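Local coordinates for protein probable glutamine synthetase (Pseudomonas aeruginosa, PDB 4HPP) that belongs to the glutamine synthetase family, probably as an enzyme, and forms a six-chain assembly that binds magnesium and glutamic acid, at residues V116-D121 / A352-I357. Residues are numbered along the deposited sequence; the frame is centred on the assembly and turned at random.
Sequences VERYRD and AGRLGI
Tyr-119 OH, reaching from helix 108-121 to helix 342-358, is gripped by two hydrogen-bonding partners, the backbone O of Leu-350 and NE1 of Trp-266. The two helices pack side by side within the glutamine synthetase catalytic domain, their short segments running in the same general direction, 27° apart, with axes 11.5 Å apart at closest approach, a gap that long side chains bridge. Tyr-119 OH also lies against the backbone at Gly-353, which has no side chain, and is 3.3 Å from Arg-354 N at an angle too poor for a hydrogen bond. The aliphatic start of Arg-354 crosses the tyrosine ring at a slant, CG 3.7 Å from Tyr-119 CE1. Beyond CG the arginine chain bends at chi3 (-32°) and brings its guanidinium to Arg-118. There Arg-118 CD sits over the centre of the Arg-354 guanidinium, about 4.0 Å above its plane, while the two guanidinium planes stand 76° apart. The proximity of like charges is probably offset by Glu-115, whose carboxylate forms salt bridges with both arginines; Glu-407 pairs with Arg-354 NH1. Between those two arginines the closest approach is Arg-118 NE to Arg-354 NH2, two donors 3.4 Å apart.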
ATOM      1  N   VAL A 116      40.647 -15.711 -35.866  1.00 51.02           N
ATOM      2  CA  VAL A 116      41.564 -16.082 -34.778  1.00 60.64           C
ATOM      3  C   VAL A 116      42.496 -17.276 -35.119  1.00 56.50           C
ATOM      4  O   VAL A 116      43.709 -17.164 -34.946  1.00 52.15           O
ATOM      5  CB  VAL A 116      40.803 -16.254 -33.451  1.00 60.27           C
ATOM      6  CG1 VAL A 116      41.727 -16.732 -32.320  1.00 47.49           C
ATOM      7  CG2 VAL A 116      40.109 -14.924 -33.117  1.00 57.73           C
ATOM      8  N   GLU A 117      41.921 -18.367 -35.636  1.00 55.26           N
ATOM      9  CA  GLU A 117      42.686 -19.426 -36.330  1.00 66.63           C
ATOM     10  C   GLU A 117      43.805 -18.895 -37.280  1.00 65.45           C
ATOM     11  O   GLU A 117      44.981 -19.209 -37.065  1.00 63.76           O
ATOM     12  CB  GLU A 117      41.749 -20.406 -37.083  1.00 66.95           C
ATOM     13  CG  GLU A 117      42.414 -21.637 -37.749  1.00 81.63           C
ATOM     14  CD  GLU A 117      43.328 -22.482 -36.822  1.00 95.72           C
ATOM     15  OE1 GLU A 117      44.162 -23.268 -37.357  1.00 89.41           O
ATOM     16  OE2 GLU A 117      43.237 -22.374 -35.564  1.00 92.84           O
ATOM     17  N   ARG A 118      43.431 -18.111 -38.306  1.00 55.70           N
ATOM     18  CA  ARG A 118      44.368 -17.451 -39.232  1.00 59.23           C
ATOM     19  C   ARG A 118      45.409 -16.637 -38.470  1.00 68.29           C
ATOM     20  O   ARG A 118      46.561 -16.482 -38.919  1.00 69.39           O
ATOM     21  CB  ARG A 118      43.646 -16.503 -40.217  1.00 53.72           C
ATOM     22  CG  ARG A 118      42.692 -17.186 -41.160  1.00 47.63           C
ATOM     23  CD  ARG A 118      42.189 -16.264 -42.250  1.00 54.27           C
ATOM     24  NE  ARG A 118      41.089 -15.354 -41.918  1.00 59.03           N
ATOM     25  CZ  ARG A 118      39.787 -15.661 -41.960  1.00 61.99           C
ATOM     26  NH1 ARG A 118      39.382 -16.876 -42.251  1.00 68.14           N
ATOM     27  NH2 ARG A 118      38.866 -14.750 -41.688  1.00 75.85           N
ATOM     28  N   TYR A 119      44.985 -16.095 -37.328  1.00 67.29           N
ATOM     29  CA  TYR A 119      45.938 -15.491 -36.445  1.00 60.32           C
ATOM     30  C   TYR A 119      46.868 -16.528 -35.823  1.00 59.59           C
ATOM     31  O   TYR A 119      48.094 -16.347 -35.898  1.00 64.31           O
ATOM     32  CB  TYR A 119      45.269 -14.631 -35.402  1.00 53.79           C
ATOM     33  CG  TYR A 119      45.291 -13.161 -35.757  1.00 45.47           C
ATOM     34  CD1 TYR A 119      44.334 -12.625 -36.648  1.00 44.34           C
ATOM     35  CD2 TYR A 119      46.264 -12.297 -35.211  1.00 37.53           C
ATOM     36  CE1 TYR A 119      44.306 -11.269 -36.967  1.00 40.71           C
ATOM     37  CE2 TYR A 119      46.244 -10.941 -35.526  1.00 38.78           C
ATOM     38  CZ  TYR A 119      45.267 -10.432 -36.412  1.00 43.13           C
ATOM     39  OH  TYR A 119      45.269  -9.102 -36.786  1.00 44.59           O
ATOM     40  N   ARG A 120      46.307 -17.606 -35.262  1.00 51.59           N
ATOM     41  CA  ARG A 120      47.117 -18.636 -34.602  1.00 50.74           C
ATOM     42  C   ARG A 120      48.145 -19.220 -35.596  1.00 58.64           C
ATOM     43  O   ARG A 120      49.331 -19.285 -35.286  1.00 54.80           O
ATOM     44  CB  ARG A 120      46.260 -19.755 -33.998  1.00 50.31           C
ATOM     45  CG  ARG A 120      46.762 -20.297 -32.639  1.00 63.87           C
ATOM     46  CD  ARG A 120      46.168 -21.650 -32.211  1.00 68.47           C
ATOM     47  NE  ARG A 120      45.977 -22.537 -33.368  1.00 90.29           N
ATOM     48  CZ  ARG A 120      46.963 -23.128 -34.058  1.00100.18           C
ATOM     49  NH1 ARG A 120      48.235 -22.948 -33.717  1.00103.28           N
ATOM     50  NH2 ARG A 120      46.681 -23.896 -35.104  1.00 97.73           N
ATOM     51  N   ASP A 121      47.682 -19.599 -36.792  1.00 62.15           N
ATOM     52  CA  ASP A 121      48.510 -20.207 -37.849  1.00 66.35           C
ATOM     53  C   ASP A 121      49.850 -19.552 -38.070  1.00 70.35           C
ATOM     54  O   ASP A 121      50.845 -20.248 -38.242  1.00 89.72           O
ATOM     55  CB  ASP A 121      47.764 -20.246 -39.187  1.00 66.54           C
ATOM     56  CG  ASP A 121      46.768 -21.393 -39.258  1.00 74.27           C
ATOM     57  OD1 ASP A 121      45.908 -21.316 -40.153  1.00 77.41           O
ATOM     58  OD2 ASP A 121      46.829 -22.354 -38.422  1.00 70.33           O
ATOM     59  N   ALA A 352      41.695  -6.169 -40.782  1.00 61.45           N
ATOM     60  CA  ALA A 352      42.404  -5.065 -41.405  1.00 68.36           C
ATOM     61  C   ALA A 352      43.810  -4.979 -40.845  1.00 69.71           C
ATOM     62  O   ALA A 352      44.741  -4.658 -41.577  1.00 71.84           O
ATOM     63  CB  ALA A 352      41.666  -3.755 -41.206  1.00 70.12           C
ATOM     64  N   GLY A 353      43.944  -5.283 -39.555  1.00 68.26           N
ATOM     65  CA  GLY A 353      45.239  -5.405 -38.885  1.00 60.02           C
ATOM     66  C   GLY A 353      46.066  -6.469 -39.562  1.00 60.53           C
ATOM     67  O   GLY A 353      47.222  -6.213 -39.940  1.00 65.10           O
ATOM     68  N   ARG A 354      45.474  -7.651 -39.734  1.00 59.13           N
ATOM     69  CA  ARG A 354      46.137  -8.762 -40.449  1.00 59.14           C
ATOM     70  C   ARG A 354      46.628  -8.273 -41.804  1.00 55.54           C
ATOM     71  O   ARG A 354      47.796  -8.386 -42.102  1.00 48.72           O
ATOM     72  CB  ARG A 354      45.207  -9.977 -40.654  1.00 61.34           C
ATOM     73  CG  ARG A 354      45.801 -11.357 -40.334  1.00 60.23           C
ATOM     74  CD  ARG A 354      45.134 -12.525 -41.101  1.00 64.00           C
ATOM     75  NE  ARG A 354      43.692 -12.387 -41.428  1.00 70.33           N
ATOM     76  CZ  ARG A 354      43.165 -12.331 -42.663  1.00 63.86           C
ATOM     77  NH1 ARG A 354      43.959 -12.396 -43.712  1.00 66.45           N
ATOM     78  NH2 ARG A 354      41.842 -12.200 -42.863  1.00 47.02           N
ATOM     79  N   LEU A 355      45.724  -7.730 -42.619  1.00 57.26           N
ATOM     80  CA  LEU A 355      46.085  -7.134 -43.902  1.00 57.72           C
ATOM     81  C   LEU A 355      47.227  -6.104 -43.783  1.00 63.13           C
ATOM     82  O   LEU A 355      48.006  -5.911 -44.719  1.00 66.05           O
ATOM     83  CB  LEU A 355      44.868  -6.436 -44.508  1.00 58.17           C
ATOM     84  CG  LEU A 355      43.804  -7.347 -45.090  1.00 60.95           C
ATOM     85  CD1 LEU A 355      42.831  -6.508 -45.876  1.00 53.31           C
ATOM     86  CD2 LEU A 355      44.479  -8.382 -45.983  1.00 64.03           C
ATOM     87  N   GLY A 356      47.306  -5.431 -42.641  1.00 61.79           N
ATOM     88  CA  GLY A 356      48.369  -4.483 -42.392  1.00 63.93           C
ATOM     89  C   GLY A 356      49.664  -5.254 -42.328  1.00 64.27           C
ATOM     90  O   GLY A 356      50.619  -4.910 -43.009  1.00 59.56           O
ATOM     91  N   ILE A 357      49.667  -6.316 -41.528  1.00 57.63           N
ATOM     92  CA  ILE A 357      50.854  -7.118 -41.296  1.00 58.02           C
ATOM     93  C   ILE A 357      51.329  -7.867 -42.531  1.00 63.42           C
ATOM     94  O   ILE A 357      52.520  -7.876 -42.816  1.00 70.35           O
ATOM     95  CB  ILE A 357      50.591  -8.116 -40.153  1.00 58.09           C
ATOM     96  CG1 ILE A 357      50.367  -7.337 -38.839  1.00 49.47           C
ATOM     97  CG2 ILE A 357      51.702  -9.167 -40.080  1.00 51.99           C
ATOM     98  CD1 ILE A 357      49.751  -8.148 -37.727  1.00 53.56           C
TER